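Local coordinates for protein type III restriction-modification enzyme EcoP15I Res subunit (PDB 4ZCF) that cleaves DNA 25-27 base pairs downstream of one of two inversely oriented CAGCAG sites, as the helicase and endonuclease subunit working together with the Mod subunits, at residues R376-E381 / V513-K518; R496-K501 / E506-P511; L554-D559 / K563-S568. One frame throughout, in Å; residues are numbered along the deposited sequence.

All three contacts build on one parallel beta-sheet of the helicase-like region, and all are mainly buried; they differ in which face they use. Contact 1 lies on the face covered by helix 368-389, whereas Ile-498, Ser-500, Tyr-556 and Val-558 of contacts 2 and 3 point to the other. Contacts 1 and 3 meet inside the sheet, where strands 513-518 and 553-558 are neighbours, with Ile-516 O 2.9 Å from Tyr-557 N. Contact 2 meets contact 1 where Val-379 packs on Phe-497. Contact 1 is mainly polar, an amide gripping a helix carbonyl; contact 2, nearest the AMP, mixes one indole bond with apolar packing; contact 3 is entirely apolar and aromatic.

Contact 1 of 3, residues R376-E381 / V513-K518; sequences RKAVKE and VFQICK
The flat carboxamide of Gln-515 meets helix 376-381 with its two ends: NE2 at Ala-378 O, which sits 27° out of the amide plane, and OE1 against the backbone and beta-carbon of Glu-381. This is helix-on-sheet packing in the second RecA-like domain of a helicase of superfamily 2, with helix 368-389 laid over the central strand 513-518. The two segments run almost exactly antiparallel, their axes 9.9 Å apart at closest approach.

The Gln-515 chain is extended beyond CG (chi2 168°), which carries the amide across from the sheet to the helix backbone. NE2 gives a hydrogen bond to Ala-378 O of 2.8 Å, bent to 139° at the hydrogen, and thereby ties a buried strand side chain to a carbonyl of the helix. The other end stands beside Glu-381, OE1 lying 3.5 Å from its CB, a packing contact. With one end held by the helix carbonyl, the amide is probably restrained from flipping. The Glu-381 carboxylate turns away from strand 513-518 and makes a long, weak ion pair with Lys-555; Tyr-557 packs against both Gln-515 and Glu-381. Phe-402 of the neighbouring strand 399-404 touches both Ala-378 and Cys-517. Between these last two the helix and strand approach directly, Ala-378 CB lying 4.5 Å from Cys-517 CB.

Contact 2 of 3, residues R496-K501 / E506-P511; sequences RFIFSK and EGWDNP
Ser-500 places OG opposite its own backbone N (chi1 176°), and Trp-508 swings CG beside its backbone N, away from the carbonyl carbon; hydroxyl and indole thus face one another across the turn that leaves strand 497-501. The segment Glu-Gly-Trp-Asp-Asn-Pro is consistent with motif V of superfamily 2 helicases, on the loop between strands 497-501 and 513-518 of the second RecA-like domain.

Trp-508 reaches back to the strand it follows. Its NE1 donates to Ser-500 OG over 3.1 Å, the bond bent to 142°, with the oxygen at the pyrrole edge but 26° out of the ring plane. The same hydroxyl donates to Lys-501 O, 3.2 Å from OG, so it acts as acceptor for the indole and donor to the strand backbone; together these bonds probably fix its rotation. At the far end of the indole the contact turns apolar. Ile-498 and Trp-508 cross obliquely, and CG2, the methyl branch, lies 3.4 Å from Trp-508 CH2 and 3.6 Å from Trp-508 CZ2. The indole is therefore held along its length, by a polar grip on the five-membered ring and a methyl on the six-membered one.

Beside it in the sheet, strand 399-404 gives Phe-403 to Ser-500 and Leu-401 to Ile-498. The residue after the tryptophan, Asp-509, touches the bound AMP and makes a long, weak ion pair with Arg-537. Trp-508 itself, its side chain about 10 Å from the nucleotide, joins this loop to strand 497-501. Ser-500 CB lies beside the hydrogen-bonded end of the indole, 3.6 Å from Trp-508 NE1.

Contact 3 of 3, residues L554-D559 / K563-S568; sequences LKYYVD and KDFVDS
A beta-alpha unit closes on itself here: strand 553-558 leads through a short turn to helix 565-576, and Phe-565, near the N-terminal end of that helix, folds its ring back onto the strand. CG stands opposite the backbone N (chi1 -164°), a torsion that directs the phenyl group down to Tyr-556 and Val-558, alternate residues of the strand whose side chains come out on the same face of the sheet.

The two aromatic rings lie nearly parallel, their planes 12° apart, but they are slid so far that they barely overlap, the centroids being 5.2 Å apart. They meet obliquely, Phe-565 CZ standing 3.5 Å from Tyr-556 CD1 and 3.8 Å from Tyr-556 CE1. Val-558 covers a face instead: CG1 is 4.2 Å from the Phe-565 ring centroid and 26° off the ring normal, a CH-pi contact, with its nearest ring atom Phe-565 CE1 at 3.8 Å. The other methyl, CG2, reaches the root of the ring at 4.1 Å from Phe-565 CG. CG1 also sits in the plane of the Tyr-556 ring, at its edge, so one methyl fills the corner between both aromatics.

In the RecA-like domain this helix belongs to the beta-alpha-beta crossover from strand 553-558 to strand 591-593, passing over strand 280-285, whose Ala-283 touches Phe-565. Lys-528 and Val-532 of helix 528-532 also touch the Phe-565 side chain. With an alanine here, Val-558 CG1 would probably lose the face it rests on and a gap would be likely to open beside Tyr-556. Within 563-568, Ser-568 N bonds to Asp-564 O at 2.7 Å.

Contact 1 of 3, residues R376-E381 / V513-K518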
loop_
_atom_site.group_PDB
_atom_site.type_symbol
_atom_site.label_atom_id
_atom_site.label_comp_id
_atom_site.label_asym_id
_atom_site.label_seq_id
_atom_site.Cartn_x
_atom_site.Cartn_y
_atom_site.Cartn_z
ATOM N N ARG C 376 -4.469 -20.433 44.717
ATOM C CA ARG C 376 -3.476 -20.927 45.680
ATOM C C ARG C 376 -3.150 -22.405 45.412
ATOM O O ARG C 376 -1.975 -22.771 45.376
ATOM C CB ARG C 376 -4.006 -20.748 47.111
ATOM C CG ARG C 376 -2.955 -20.892 48.213
ATOM C CD ARG C 376 -3.478 -20.436 49.566
ATOM N NE ARG C 376 -4.606 -21.246 50.041
ATOM C CZ ARG C 376 -5.862 -20.815 50.131
ATOM N NH1 ARG C 376 -6.173 -19.571 49.781
ATOM N NH2 ARG C 376 -6.817 -21.623 50.575
ATOM N N LYS C 377 -4.197 -23.237 45.207
ATOM C CA LYS C 377 -4.118 -24.671 44.921
ATOM C C LYS C 377 -3.337 -24.977 43.610
ATOM O O LYS C 377 -2.507 -25.887 43.607
ATOM C CB LYS C 377 -5.537 -25.269 44.898
ATOM C CG LYS C 377 -5.605 -26.793 44.972
ATOM C CD LYS C 377 -7.029 -27.286 45.264
ATOM C CE LYS C 377 -7.906 -27.442 44.039
ATOM N NZ LYS C 377 -9.254 -27.961 44.393
ATOM N N ALA C 378 -3.587 -24.203 42.521
ATOM C CA ALA C 378 -2.910 -24.357 41.218
ATOM C C ALA C 378 -1.436 -23.973 41.290
ATOM O O ALA C 378 -0.619 -24.586 40.604
ATOM C CB ALA C 378 -3.611 -23.533 40.145
ATOM N N VAL C 379 -1.097 -22.958 42.115
ATOM C CA VAL C 379 0.284 -22.512 42.317
ATOM C C VAL C 379 1.084 -23.653 42.974
ATOM O O VAL C 379 2.099 -24.079 42.419
ATOM C CB VAL C 379 0.365 -21.169 43.099
ATOM C CG1 VAL C 379 1.769 -20.909 43.640
ATOM C CG2 VAL C 379 -0.104 -19.999 42.238
ATOM N N LYS C 380 0.575 -24.191 44.108
ATOM C CA LYS C 380 1.190 -25.297 44.868
ATOM C C LYS C 380 1.412 -26.544 44.000
ATOM O O LYS C 380 2.450 -27.205 44.124
ATOM C CB LYS C 380 0.336 -25.645 46.089
ATOM N N GLU C 381 0.444 -26.833 43.104
ATOM C CA GLU C 381 0.495 -27.971 42.188
ATOM C C GLU C 381 1.467 -27.748 41.030
ATOM O O GLU C 381 2.068 -28.721 40.556
ATOM C CB GLU C 381 -0.909 -28.368 41.697
ATOM C CG GLU C 381 -1.856 -28.878 42.783
ATOM C CD GLU C 381 -1.309 -29.909 43.753
ATOM O OE1 GLU C 381 -0.830 -30.972 43.294
ATOM O OE2 GLU C 381 -1.352 -29.646 44.977
ATOM N N VAL C 513 1.273 -25.955 28.146
ATOM C CA VAL C 513 0.288 -25.558 29.160
ATOM C C VAL C 513 -0.096 -26.856 29.907
ATOM O O VAL C 513 -0.662 -27.770 29.302
ATOM C CB VAL C 513 -0.935 -24.907 28.510
ATOM N N PHE C 514 0.323 -26.976 31.180
ATOM C CA PHE C 514 0.064 -28.174 31.997
ATOM C C PHE C 514 -1.045 -27.998 33.008
ATOM O O PHE C 514 -1.420 -28.965 33.669
ATOM C CB PHE C 514 1.335 -28.636 32.720
ATOM C CG PHE C 514 2.299 -29.442 31.887
ATOM C CD1 PHE C 514 2.113 -30.808 31.709
ATOM C CD2 PHE C 514 3.395 -28.838 31.286
ATOM C CE1 PHE C 514 3.006 -31.549 30.941
ATOM C CE2 PHE C 514 4.287 -29.581 30.518
ATOM C CZ PHE C 514 4.092 -30.931 30.360
ATOM N N GLN C 515 -1.553 -26.774 33.150
ATOM C CA GLN C 515 -2.623 -26.448 34.086
ATOM C C GLN C 515 -3.508 -25.351 33.536
ATOM O O GLN C 515 -3.009 -24.265 33.249
ATOM C CB GLN C 515 -2.043 -25.984 35.433
ATOM C CG GLN C 515 -1.840 -27.097 36.449
ATOM C CD GLN C 515 -1.011 -26.707 37.654
ATOM O OE1 GLN C 515 -0.459 -27.570 38.342
ATOM N NE2 GLN C 515 -0.896 -25.412 37.946
ATOM N N ILE C 516 -4.814 -25.626 33.394
ATOM C CA ILE C 516 -5.815 -24.631 33.005
ATOM C C ILE C 516 -6.686 -24.417 34.251
ATOM O O ILE C 516 -7.239 -25.388 34.784
ATOM C CB ILE C 516 -6.659 -25.004 31.747
ATOM C CG1 ILE C 516 -5.756 -25.213 30.497
ATOM C CG2 ILE C 516 -7.729 -23.924 31.478
ATOM C CD1 ILE C 516 -6.378 -26.077 29.333
ATOM N N CYS C 517 -6.783 -23.159 34.721
ATOM C CA CYS C 517 -7.574 -22.799 35.896
ATOM C C CYS C 517 -8.641 -21.736 35.612
ATOM O O CYS C 517 -8.343 -20.537 35.543
ATOM C CB CYS C 517 -6.675 -22.417 37.069
ATOM S SG CYS C 517 -7.575 -21.892 38.551
ATOM N N LYS C 518 -9.893 -22.196 35.450
ATOM C CA LYS C 518 -11.056 -21.355 35.173
ATOM C C LYS C 518 -11.471 -20.632 36.467
ATOM O O LYS C 518 -12.211 -21.189 37.287
ATOM C CB LYS C 518 -12.196 -22.211 34.615
#

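Contact 2 of 3, residues R496-K501 / E506-P511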
loop_
_atom_site.group_PDB
_atom_site.type_symbol
_atom_site.label_atom_id
_atom_site.label_comp_id
_atom_site.label_asym_id
_atom_site.label_seq_id
_atom_site.Cartn_x
_atom_site.Cartn_y
_atom_site.Cartn_z
ATOM N N ARG C 496 5.739 -18.077 33.411
ATOM C CA ARG C 496 5.159 -19.425 33.368
ATOM C C ARG C 496 3.669 -19.404 33.713
ATOM O O ARG C 496 2.935 -20.324 33.351
ATOM C CB ARG C 496 5.932 -20.380 34.298
ATOM C CG ARG C 496 5.925 -19.969 35.769
ATOM C CD ARG C 496 7.149 -20.433 36.520
ATOM N NE ARG C 496 8.137 -19.363 36.621
ATOM C CZ ARG C 496 9.003 -19.224 37.620
ATOM N NH1 ARG C 496 9.021 -20.098 38.619
ATOM N NH2 ARG C 496 9.859 -18.210 37.626
ATOM N N PHE C 497 3.235 -18.360 34.429
ATOM C CA PHE C 497 1.845 -18.160 34.811
ATOM C C PHE C 497 1.263 -17.156 33.850
ATOM O O PHE C 497 1.889 -16.130 33.595
ATOM C CB PHE C 497 1.725 -17.663 36.264
ATOM C CG PHE C 497 2.249 -18.628 37.303
ATOM C CD1 PHE C 497 1.444 -19.648 37.796
ATOM C CD2 PHE C 497 3.538 -18.501 37.804
ATOM C CE1 PHE C 497 1.927 -20.536 38.762
ATOM C CE2 PHE C 497 4.021 -19.394 38.764
ATOM C CZ PHE C 497 3.208 -20.397 39.245
ATOM N N ILE C 498 0.099 -17.470 33.271
ATOM C CA ILE C 498 -0.559 -16.593 32.311
ATOM C C ILE C 498 -1.977 -16.285 32.756
ATOM O O ILE C 498 -2.731 -17.183 33.125
ATOM C CB ILE C 498 -0.509 -17.154 30.851
ATOM C CG1 ILE C 498 0.938 -17.243 30.317
ATOM C CG2 ILE C 498 -1.371 -16.319 29.893
ATOM C CD1 ILE C 498 1.602 -18.636 30.453
ATOM N N PHE C 499 -2.338 -15.012 32.680
ATOM C CA PHE C 499 -3.670 -14.550 32.985
ATOM C C PHE C 499 -4.296 -14.095 31.684
ATOM O O PHE C 499 -3.810 -13.160 31.045
ATOM C CB PHE C 499 -3.635 -13.438 34.037
ATOM C CG PHE C 499 -3.330 -13.948 35.425
ATOM C CD1 PHE C 499 -2.016 -14.071 35.867
ATOM C CD2 PHE C 499 -4.359 -14.297 36.295
ATOM C CE1 PHE C 499 -1.735 -14.541 37.155
ATOM C CE2 PHE C 499 -4.078 -14.770 37.585
ATOM C CZ PHE C 499 -2.768 -14.885 38.007
ATOM N N SER C 500 -5.334 -14.809 31.259
ATOM C CA SER C 500 -6.059 -14.523 30.032
ATOM C C SER C 500 -7.548 -14.365 30.314
ATOM O O SER C 500 -8.104 -15.123 31.110
ATOM C CB SER C 500 -5.838 -15.640 29.016
ATOM O OG SER C 500 -6.605 -15.422 27.843
ATOM N N LYS C 501 -8.199 -13.401 29.634
ATOM C CA LYS C 501 -9.644 -13.196 29.734
ATOM C C LYS C 501 -10.294 -14.382 29.033
ATOM O O LYS C 501 -9.719 -14.908 28.071
ATOM C CB LYS C 501 -10.045 -11.901 29.048
ATOM N N GLU C 506 -9.890 -19.012 22.680
ATOM C CA GLU C 506 -9.745 -19.562 21.330
ATOM C C GLU C 506 -8.337 -19.432 20.765
ATOM O O GLU C 506 -7.990 -20.135 19.817
ATOM C CB GLU C 506 -10.755 -18.909 20.400
ATOM N N GLY C 507 -7.550 -18.540 21.354
ATOM C CA GLY C 507 -6.171 -18.274 20.958
ATOM C C GLY C 507 -5.134 -19.019 21.765
ATOM O O GLY C 507 -3.941 -18.715 21.667
ATOM N N TRP C 508 -5.560 -20.003 22.536
ATOM C CA TRP C 508 -4.621 -20.805 23.286
ATOM C C TRP C 508 -4.578 -22.212 22.762
ATOM O O TRP C 508 -5.562 -22.895 22.763
ATOM C CB TRP C 508 -4.999 -20.772 24.757
ATOM C CG TRP C 508 -4.791 -19.427 25.303
ATOM C CD1 TRP C 508 -5.718 -18.463 25.463
ATOM C CD2 TRP C 508 -3.553 -18.865 25.706
ATOM N NE1 TRP C 508 -5.145 -17.342 25.965
ATOM C CE2 TRP C 508 -3.808 -17.564 26.120
ATOM C CE3 TRP C 508 -2.253 -19.345 25.765
ATOM C CZ2 TRP C 508 -2.817 -16.737 26.581
ATOM C CZ3 TRP C 508 -1.287 -18.528 26.218
ATOM C CH2 TRP C 508 -1.566 -17.242 26.627
ATOM N N ASP C 509 -3.430 -22.634 22.280
ATOM C CA ASP C 509 -3.204 -24.021 22.040
ATOM C C ASP C 509 -1.741 -24.317 22.201
ATOM O O ASP C 509 -1.061 -24.644 21.255
ATOM C CB ASP C 509 -3.679 -24.380 20.640
ATOM C CG ASP C 509 -3.693 -25.855 20.393
ATOM O OD1 ASP C 509 -3.444 -26.618 21.323
ATOM O OD2 ASP C 509 -3.951 -26.267 19.266
ATOM N N ASN C 510 -1.262 -24.233 23.420
ATOM C CA ASN C 510 0.149 -24.209 23.663
ATOM C C ASN C 510 0.480 -25.556 24.198
ATOM O O ASN C 510 -0.158 -26.000 25.103
ATOM C CB ASN C 510 0.442 -23.166 24.719
ATOM C CG ASN C 510 1.909 -22.886 24.872
ATOM O OD1 ASN C 510 2.666 -23.721 25.324
ATOM N ND2 ASN C 510 2.313 -21.703 24.486
ATOM N N PRO C 511 1.444 -26.247 23.624
ATOM C CA PRO C 511 1.683 -27.630 24.084
ATOM C C PRO C 511 2.159 -27.730 25.544
ATOM O O PRO C 511 1.762 -28.661 26.239
ATOM C CB PRO C 511 2.728 -28.158 23.095
ATOM C CG PRO C 511 3.422 -26.944 22.577
ATOM C CD PRO C 511 2.388 -25.857 22.551
#

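Contact 3 of 3, residues L554-D559 / K563-S568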
loop_
_atom_site.group_PDB
_atom_site.type_symbol
_atom_site.label_atom_id
_atom_site.label_comp_id
_atom_site.label_asym_id
_atom_site.label_seq_id
_atom_site.Cartn_x
_atom_site.Cartn_y
_atom_site.Cartn_z
ATOM N N LEU C 554 -2.669 -33.084 31.854
ATOM C CA LEU C 554 -3.119 -31.694 32.003
ATOM C C LEU C 554 -4.039 -31.618 33.213
ATOM O O LEU C 554 -5.050 -32.324 33.266
ATOM C CB LEU C 554 -3.851 -31.150 30.736
ATOM C CG LEU C 554 -4.668 -29.844 30.938
ATOM C CD1 LEU C 554 -3.822 -28.610 30.734
ATOM C CD2 LEU C 554 -5.904 -29.814 30.081
ATOM N N LYS C 555 -3.692 -30.760 34.173
ATOM C CA LYS C 555 -4.499 -30.555 35.367
ATOM C C LYS C 555 -5.517 -29.462 35.041
ATOM O O LYS C 555 -5.154 -28.418 34.499
ATOM C CB LYS C 555 -3.626 -30.189 36.582
ATOM C CG LYS C 555 -2.608 -31.254 36.981
ATOM C CD LYS C 555 -1.855 -30.824 38.232
ATOM C CE LYS C 555 -0.681 -31.713 38.573
ATOM N NZ LYS C 555 0.095 -31.167 39.723
ATOM N N TYR C 556 -6.796 -29.735 35.304
ATOM C CA TYR C 556 -7.895 -28.824 35.003
ATOM C C TYR C 556 -8.638 -28.445 36.277
ATOM O O TYR C 556 -9.054 -29.322 37.025
ATOM C CB TYR C 556 -8.840 -29.456 33.962
ATOM C CG TYR C 556 -9.603 -28.433 33.149
ATOM C CD1 TYR C 556 -10.819 -27.926 33.596
ATOM C CD2 TYR C 556 -9.100 -27.955 31.943
ATOM C CE1 TYR C 556 -11.523 -26.978 32.858
ATOM C CE2 TYR C 556 -9.799 -27.012 31.192
ATOM C CZ TYR C 556 -11.013 -26.527 31.654
ATOM O OH TYR C 556 -11.707 -25.579 30.941
ATOM N N TYR C 557 -8.796 -27.138 36.522
ATOM C CA TYR C 557 -9.438 -26.592 37.721
ATOM C C TYR C 557 -10.813 -26.021 37.429
ATOM O O TYR C 557 -10.940 -25.084 36.634
ATOM C CB TYR C 557 -8.535 -25.549 38.407
ATOM C CG TYR C 557 -7.227 -26.137 38.889
ATOM C CD1 TYR C 557 -6.169 -26.356 38.007
ATOM C CD2 TYR C 557 -7.048 -26.487 40.223
ATOM C CE1 TYR C 557 -4.973 -26.921 38.439
ATOM C CE2 TYR C 557 -5.853 -27.050 40.667
ATOM C CZ TYR C 557 -4.818 -27.263 39.771
ATOM O OH TYR C 557 -3.647 -27.829 40.198
ATOM N N VAL C 558 -11.844 -26.602 38.080
ATOM C CA VAL C 558 -13.249 -26.194 37.949
ATOM C C VAL C 558 -13.911 -25.743 39.265
ATOM O O VAL C 558 -13.361 -25.928 40.355
ATOM C CB VAL C 558 -14.140 -27.169 37.124
ATOM C CG1 VAL C 558 -13.798 -27.120 35.642
ATOM C CG2 VAL C 558 -14.064 -28.592 37.654
ATOM N N ASP C 559 -15.094 -25.127 39.126
ATOM C CA ASP C 559 -15.949 -24.589 40.179
ATOM C C ASP C 559 -16.658 -25.695 40.974
ATOM O O ASP C 559 -16.670 -26.864 40.567
ATOM C CB ASP C 559 -17.022 -23.693 39.520
ATOM C CG ASP C 559 -17.061 -22.254 39.992
ATOM O OD1 ASP C 559 -16.075 -21.803 40.622
ATOM O OD2 ASP C 559 -18.056 -21.561 39.692
ATOM N N LYS C 563 -19.519 -30.577 39.262
ATOM C CA LYS C 563 -19.154 -31.777 40.026
ATOM C C LYS C 563 -19.100 -33.030 39.153
ATOM O O LYS C 563 -18.299 -33.930 39.420
ATOM C CB LYS C 563 -20.124 -31.984 41.175
ATOM N N ASP C 564 -19.946 -33.081 38.105
ATOM C CA ASP C 564 -20.023 -34.204 37.164
ATOM C C ASP C 564 -18.896 -34.200 36.117
ATOM O O ASP C 564 -18.846 -35.123 35.305
ATOM C CB ASP C 564 -21.382 -34.209 36.472
ATOM N N PHE C 565 -17.991 -33.180 36.160
ATOM C CA PHE C 565 -16.861 -32.927 35.248
ATOM C C PHE C 565 -16.141 -34.121 34.597
ATOM O O PHE C 565 -16.047 -34.149 33.369
ATOM C CB PHE C 565 -15.862 -31.893 35.815
ATOM C CG PHE C 565 -14.926 -31.333 34.767
ATOM C CD1 PHE C 565 -15.319 -30.275 33.953
ATOM C CD2 PHE C 565 -13.664 -31.884 34.571
ATOM C CE1 PHE C 565 -14.465 -29.778 32.961
ATOM C CE2 PHE C 565 -12.809 -31.384 33.583
ATOM C CZ PHE C 565 -13.218 -30.338 32.782
ATOM N N VAL C 566 -15.598 -35.066 35.395
ATOM C CA VAL C 566 -14.880 -36.231 34.853
ATOM C C VAL C 566 -15.825 -37.292 34.257
ATOM O O VAL C 566 -15.471 -37.948 33.279
ATOM C CB VAL C 566 -13.729 -36.785 35.754
ATOM C CG1 VAL C 566 -13.424 -35.851 36.924
ATOM C CG2 VAL C 566 -13.988 -38.207 36.244
ATOM N N ASP C 567 -17.036 -37.422 34.838
ATOM C CA ASP C 567 -18.080 -38.356 34.412
ATOM C C ASP C 567 -18.695 -37.854 33.108
ATOM O O ASP C 567 -18.906 -38.650 32.192
ATOM C CB ASP C 567 -19.171 -38.502 35.498
ATOM C CG ASP C 567 -18.667 -38.436 36.934
ATOM O OD1 ASP C 567 -18.214 -37.342 37.359
ATOM O OD2 ASP C 567 -18.746 -39.467 37.640
ATOM N N SER C 568 -18.962 -36.527 33.027
ATOM C CA SER C 568 -19.535 -35.843 31.866
ATOM C C SER C 568 -18.535 -35.742 30.700
ATOM O O SER C 568 -18.965 -35.780 29.545
ATOM C CB SER C 568 -20.039 -34.462 32.260
#